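Local coordinates for purine catabolism protein pucG (Bacillus subtilis, PDB 3ISL) that catalyses the pyridoxal-phosphate-dependent transamination between (S)-ureidoglycine and glyoxylate, giving oxalurate and glycine in purine catabolism, at residues 57-71 with 205-217. Sequence-based numbering, arbitrary orientation.
Sequences FQTKNRWAYPIDGTS and GMAPITYNERVAD. With PLP (pyridoxal-5'-phosphate), chain C.
Strands 63-68 and 206-211 pair antiparallel at one margin of the mixed seven-stranded sheet of this class-V aminotransferase. Their directions differ by 150°, and Tyr65 and Ile209 form a hydrogen-bonded pair, with Tyr65 N to Ile209 O and Ile209 N to Tyr65 O both 3.0 Å; Ile67 and Ala207 repeat the pattern. At the other end Thr210 OG1 accepts from Asn61 ND2 at 3.2 Å, in the plane of the amide, and donates to Trp63 O (2.7 Å), which also accepts from Tyr211 N, so one hydroxyl ties loop to strand. OG1 lies opposite the backbone N (chi1 -168°), which puts CG2 between N and the carbonyl carbon and over the Phe57 ring, 3.8 Å from its centroid. On the face carrying Tyr65 and Tyr211, Trp63 CB sits 3.6 Å from the centroid of the Tyr211 ring, while Ala216 CB covers the indole's six-membered ring. Tyr65 OH donates to Tyr211 OH (2.8 Å) in the planes of both rings, and Glu255 is a further partner of Tyr211 OH. A leucine in place of Tyr211 would probably leave the Tyr65 hydroxyl without this acceptor and Trp63 CB without its aromatic face. Beyond the strand, Thr70 and Ser71 at the start of helix 71-82 bind the cofactor phosphate, Ser71 OG lying 2.8 Å from PLP O3P. Strand 191-193 flanks 206-211 on the side away from 63-68, helix 251-257 packs on Tyr65 and Tyr211, and helix 270-286 covers Pro66 and Met206.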
loop_
_atom_site.group_PDB
_atom_site.type_symbol
_atom_site.label_atom_id
_atom_site.label_comp_id
_atom_site.label_asym_id
_atom_site.label_seq_id
_atom_site.Cartn_x
_atom_site.Cartn_y
_atom_site.Cartn_z
ATOM N N PHE A 57 12.830 9.037 13.721
ATOM C CA PHE A 57 13.543 9.931 12.793
ATOM C C PHE A 57 14.437 10.970 13.457
ATOM O O PHE A 57 15.130 11.728 12.755
ATOM C CB PHE A 57 12.579 10.664 11.845
ATOM C CG PHE A 57 12.075 9.825 10.686
ATOM C CD1 PHE A 57 12.913 9.517 9.587
ATOM C CD2 PHE A 57 10.726 9.434 10.644
ATOM C CE1 PHE A 57 12.426 8.777 8.498
ATOM C CE2 PHE A 57 10.220 8.693 9.563
ATOM C CZ PHE A 57 11.043 8.388 8.483
ATOM N N GLN A 58 14.423 10.989 14.791
ATOM C CA GLN A 58 15.126 11.965 15.629
ATOM C C GLN A 58 14.734 13.339 15.225
ATOM O O GLN A 58 15.611 14.169 14.820
ATOM C CB GLN A 58 16.669 11.735 15.656
ATOM C CG GLN A 58 17.006 10.272 16.075
ATOM C CD GLN A 58 18.521 9.992 16.263
ATOM O OE1 GLN A 58 19.052 8.973 15.800
ATOM N NE2 GLN A 58 19.209 10.890 16.948
ATOM N N THR A 59 13.396 13.608 15.342
ATOM C CA THR A 59 12.870 14.909 14.959
ATOM C C THR A 59 11.735 15.407 15.850
ATOM O O THR A 59 11.001 14.623 16.466
ATOM C CB THR A 59 12.368 14.899 13.501
ATOM O OG1 THR A 59 12.014 16.216 13.132
ATOM C CG2 THR A 59 11.090 13.986 13.315
ATOM N N LYS A 60 11.591 16.728 15.899
ATOM C CA LYS A 60 10.461 17.343 16.565
ATOM C C LYS A 60 9.312 17.650 15.615
ATOM O O LYS A 60 8.294 18.247 16.047
ATOM C CB LYS A 60 10.907 18.636 17.271
ATOM C CG LYS A 60 11.951 18.365 18.349
ATOM C CD LYS A 60 11.459 17.344 19.405
ATOM C CE LYS A 60 12.597 17.062 20.429
ATOM N NZ LYS A 60 12.676 15.614 20.783
ATOM N N ASN A 61 9.485 17.329 14.339
ATOM C CA ASN A 61 8.503 17.733 13.303
ATOM C C ASN A 61 7.081 17.326 13.712
ATOM O O ASN A 61 6.863 16.155 14.112
ATOM C CB ASN A 61 8.773 16.991 11.974
ATOM C CG ASN A 61 9.953 17.536 11.207
ATOM O OD1 ASN A 61 10.358 18.674 11.405
ATOM N ND2 ASN A 61 10.514 16.708 10.294
ATOM N N ARG A 62 6.127 18.233 13.557
ATOM C CA ARG A 62 4.704 17.912 13.665
ATOM C C ARG A 62 4.338 16.832 12.673
ATOM O O ARG A 62 3.507 15.960 12.974
ATOM C CB ARG A 62 3.823 19.166 13.444
ATOM C CG ARG A 62 2.349 19.008 13.990
ATOM C CD ARG A 62 1.529 20.359 14.115
ATOM N NE ARG A 62 2.128 21.322 15.074
ATOM C CZ ARG A 62 2.860 22.391 14.727
ATOM N NH1 ARG A 62 3.096 22.672 13.433
ATOM N NH2 ARG A 62 3.365 23.183 15.672
ATOM N N TRP A 63 4.944 16.867 11.482
ATOM C CA TRP A 63 4.537 15.942 10.408
ATOM C C TRP A 63 5.449 14.663 10.387
ATOM O O TRP A 63 6.636 14.728 9.975
ATOM C CB TRP A 63 4.448 16.686 9.058
ATOM C CG TRP A 63 3.507 17.934 9.116
ATOM C CD1 TRP A 63 2.158 17.939 8.900
ATOM C CD2 TRP A 63 3.843 19.296 9.511
ATOM N NE1 TRP A 63 1.632 19.207 9.114
ATOM C CE2 TRP A 63 2.637 20.050 9.502
ATOM C CE3 TRP A 63 5.045 19.945 9.899
ATOM C CZ2 TRP A 63 2.599 21.468 9.814
ATOM C CZ3 TRP A 63 5.008 21.361 10.235
ATOM C CH2 TRP A 63 3.791 22.086 10.187
ATOM N N ALA A 64 4.901 13.540 10.887
ATOM C CA ALA A 64 5.542 12.230 10.811
ATOM C C ALA A 64 4.452 11.163 10.873
ATOM O O ALA A 64 3.805 11.029 11.878
ATOM C CB ALA A 64 6.552 12.051 11.936
ATOM N N TYR A 65 4.261 10.436 9.786
ATOM C CA TYR A 65 3.082 9.579 9.598
ATOM C C TYR A 65 3.342 8.741 8.406
ATOM O O TYR A 65 4.139 9.125 7.566
ATOM C CB TYR A 65 1.776 10.408 9.466
ATOM C CG TYR A 65 1.720 11.417 8.299
ATOM C CD1 TYR A 65 2.034 12.771 8.494
ATOM C CD2 TYR A 65 1.349 11.013 7.028
ATOM C CE1 TYR A 65 1.960 13.715 7.422
ATOM C CE2 TYR A 65 1.289 11.927 5.956
ATOM C CZ TYR A 65 1.604 13.254 6.169
ATOM O OH TYR A 65 1.521 14.105 5.101
ATOM N N PRO A 66 2.731 7.550 8.326
ATOM C CA PRO A 66 3.025 6.718 7.159
ATOM C C PRO A 66 2.101 7.017 5.951
ATOM O O PRO A 66 1.010 7.479 6.113
ATOM C CB PRO A 66 2.724 5.291 7.652
ATOM C CG PRO A 66 1.768 5.465 8.716
ATOM C CD PRO A 66 1.941 6.836 9.336
ATOM N N ILE A 67 2.554 6.723 4.756
ATOM C CA ILE A 67 1.620 6.717 3.646
ATOM C C ILE A 67 1.498 5.243 3.193
ATOM O O ILE A 67 2.397 4.402 3.442
ATOM C CB ILE A 67 2.024 7.699 2.443
ATOM C CG1 ILE A 67 3.226 7.183 1.715
ATOM C CG2 ILE A 67 2.257 9.181 2.818
ATOM C CD1 ILE A 67 2.796 6.593 0.331
ATOM N N ASP A 68 0.414 4.933 2.494
ATOM C CA ASP A 68 0.073 3.541 2.274
ATOM C C ASP A 68 0.636 3.295 0.899
ATOM O O ASP A 68 0.153 3.838 -0.085
ATOM C CB ASP A 68 -1.458 3.371 2.336
ATOM C CG ASP A 68 -2.018 3.513 3.746
ATOM O OD1 ASP A 68 -3.261 3.449 3.917
ATOM O OD2 ASP A 68 -1.194 3.739 4.679
ATOM N N GLY A 69 1.707 2.540 0.795
ATOM C CA GLY A 69 2.323 2.370 -0.510
ATOM C C GLY A 69 3.643 1.821 -0.116
ATOM O O GLY A 69 4.029 1.939 1.065
ATOM N N THR A 70 4.344 1.219 -1.061
ATOM C CA THR A 70 5.723 0.875 -0.770
ATOM C C THR A 70 6.562 2.158 -0.524
ATOM O O THR A 70 6.056 3.326 -0.643
ATOM C CB THR A 70 6.331 -0.192 -1.800
ATOM O OG1 THR A 70 7.032 0.442 -2.885
ATOM C CG2 THR A 70 5.231 -1.091 -2.349
ATOM N N SER A 71 7.820 1.944 -0.136
ATOM C CA SER A 71 8.688 3.041 0.209
ATOM C C SER A 71 8.718 4.101 -0.889
ATOM O O SER A 71 8.715 5.297 -0.627
ATOM C CB SER A 71 10.071 2.496 0.395
ATOM O OG SER A 71 10.001 1.324 1.153
ATOM N N GLY A 205 5.192 -2.499 2.179
ATOM C CA GLY A 205 3.882 -1.930 1.889
ATOM C C GLY A 205 3.422 -0.766 2.755
ATOM O O GLY A 205 2.233 -0.398 2.745
ATOM N N MET A 206 4.368 -0.122 3.468
ATOM C CA MET A 206 4.061 1.224 3.978
ATOM C C MET A 206 5.322 2.011 4.010
ATOM O O MET A 206 6.414 1.401 4.006
ATOM C CB MET A 206 3.364 1.200 5.348
ATOM C CG MET A 206 1.839 1.584 5.355
ATOM S SD MET A 206 1.555 1.536 7.112
ATOM C CE MET A 206 -0.031 2.308 7.424
ATOM N N ALA A 207 5.176 3.351 3.971
ATOM C CA ALA A 207 6.298 4.239 3.868
ATOM C C ALA A 207 6.150 5.392 4.895
ATOM O O ALA A 207 5.413 6.329 4.673
ATOM C CB ALA A 207 6.395 4.783 2.449
ATOM N N PRO A 208 6.822 5.294 6.032
ATOM C CA PRO A 208 6.849 6.380 7.046
ATOM C C PRO A 208 7.589 7.601 6.497
ATOM O O PRO A 208 8.696 7.465 5.948
ATOM C CB PRO A 208 7.686 5.802 8.209
ATOM C CG PRO A 208 7.843 4.364 7.940
ATOM C CD PRO A 208 7.601 4.121 6.439
ATOM N N ILE A 209 6.989 8.761 6.673
ATOM C CA ILE A 209 7.588 10.005 6.183
ATOM C C ILE A 209 7.620 10.985 7.292
ATOM O O ILE A 209 6.815 10.896 8.207
ATOM C CB ILE A 209 6.848 10.629 4.958
ATOM C CG1 ILE A 209 5.438 11.056 5.320
ATOM C CG2 ILE A 209 6.797 9.658 3.789
ATOM C CD1 ILE A 209 4.673 11.791 4.134
ATOM N N THR A 210 8.539 11.933 7.203
ATOM C CA THR A 210 8.511 13.063 8.061
ATOM C C THR A 210 8.970 14.296 7.289
ATOM O O THR A 210 9.832 14.221 6.377
ATOM C CB THR A 210 9.396 12.842 9.362
ATOM O OG1 THR A 210 9.139 13.866 10.320
ATOM C CG2 THR A 210 10.862 12.775 9.066
ATOM N N TYR A 211 8.457 15.444 7.711
ATOM C CA TYR A 211 8.900 16.706 7.156
ATOM C C TYR A 211 8.553 17.888 8.069
ATOM O O TYR A 211 7.727 17.748 8.958
ATOM C CB TYR A 211 8.331 16.891 5.759
ATOM C CG TYR A 211 6.827 16.872 5.692
ATOM C CD1 TYR A 211 6.058 18.032 5.934
ATOM C CD2 TYR A 211 6.158 15.703 5.353
ATOM C CE1 TYR A 211 4.638 17.999 5.809
ATOM C CE2 TYR A 211 4.781 15.668 5.244
ATOM C CZ TYR A 211 4.035 16.794 5.494
ATOM O OH TYR A 211 2.693 16.681 5.370
ATOM N N ASN A 212 9.243 19.014 7.845
ATOM C CA ASN A 212 9.175 20.244 8.675
ATOM C C ASN A 212 8.247 21.282 8.086
ATOM O O ASN A 212 7.544 21.011 7.108
ATOM C CB ASN A 212 10.600 20.847 8.942
ATOM C CG ASN A 212 11.362 21.265 7.648
ATOM O OD1 ASN A 212 10.803 21.338 6.562
ATOM N ND2 ASN A 212 12.644 21.544 7.793
ATOM N N GLU A 213 8.230 22.470 8.702
ATOM C CA GLU A 213 7.352 23.603 8.357
ATOM C C GLU A 213 7.781 24.227 7.013
ATOM O O GLU A 213 6.926 24.647 6.228
ATOM C CB GLU A 213 7.335 24.617 9.523
ATOM C CG GLU A 213 7.129 26.098 9.119
ATOM C CD GLU A 213 6.904 27.136 10.315
ATOM O OE1 GLU A 213 5.906 27.902 10.246
ATOM O OE2 GLU A 213 7.719 27.192 11.289
ATOM N N ARG A 214 9.092 24.218 6.714
ATOM C CA ARG A 214 9.560 24.587 5.347
ATOM C C ARG A 214 8.854 23.760 4.275
ATOM O O ARG A 214 8.303 24.318 3.325
ATOM C CB ARG A 214 11.085 24.466 5.183
ATOM C CG ARG A 214 11.888 25.371 6.125
ATOM C CD ARG A 214 13.080 26.050 5.400
ATOM N NE ARG A 214 14.030 25.036 5.077
ATOM C CZ ARG A 214 14.720 24.923 3.964
ATOM N NH1 ARG A 214 14.679 25.829 3.027
ATOM N NH2 ARG A 214 15.516 23.871 3.842
ATOM N N VAL A 215 8.867 22.433 4.443
ATOM C CA VAL A 215 8.125 21.512 3.534
ATOM C C VAL A 215 6.600 21.728 3.569
ATOM O O VAL A 215 5.962 21.813 2.512
ATOM C CB VAL A 215 8.479 20.033 3.715
ATOM C CG1 VAL A 215 7.719 19.158 2.681
ATOM C CG2 VAL A 215 9.955 19.843 3.490
ATOM N N ALA A 216 6.052 21.901 4.765
ATOM C CA ALA A 216 4.594 22.003 4.919
ATOM C C ALA A 216 4.065 23.299 4.264
ATOM O O ALA A 216 3.063 23.267 3.564
ATOM C CB ALA A 216 4.135 21.885 6.432
ATOM N N ASP A 217 4.767 24.422 4.436
ATOM C CA ASP A 217 4.328 25.671 3.755
ATOM C C ASP A 217 4.298 25.584 2.207
ATOM O O ASP A 217 3.415 26.176 1.581
ATOM C CB ASP A 217 5.167 26.867 4.217
ATOM C CG ASP A 217 4.995 27.137 5.701
ATOM O OD1 ASP A 217 5.790 27.875 6.251
ATOM O OD2 ASP A 217 4.089 26.540 6.328
HETATM N N1 PLP C . 15.010 3.300 -1.863
HETATM C C2 PLP C . 16.173 2.551 -1.359
HETATM C C2A PLP C . 17.392 3.129 -0.950
HETATM C C3 PLP C . 16.162 1.154 -1.253
HETATM O O3 PLP C . 17.241 0.457 -0.775
HETATM C C4 PLP C . 15.059 0.401 -1.589
HETATM C C4A PLP C . 15.105 -1.167 -1.424
HETATM C C5 PLP C . 13.933 1.067 -2.058
HETATM C C6 PLP C . 13.880 2.488 -2.219
HETATM C C5A PLP C . 12.783 0.205 -2.464
HETATM O O4P PLP C . 11.656 0.590 -1.828
HETATM P P PLP C . 10.437 -0.354 -2.173
HETATM O O1P PLP C . 10.866 -1.596 -2.946
HETATM O O2P PLP C . 9.443 0.726 -2.953
HETATM O O3P PLP C . 9.646 -0.751 -0.745
#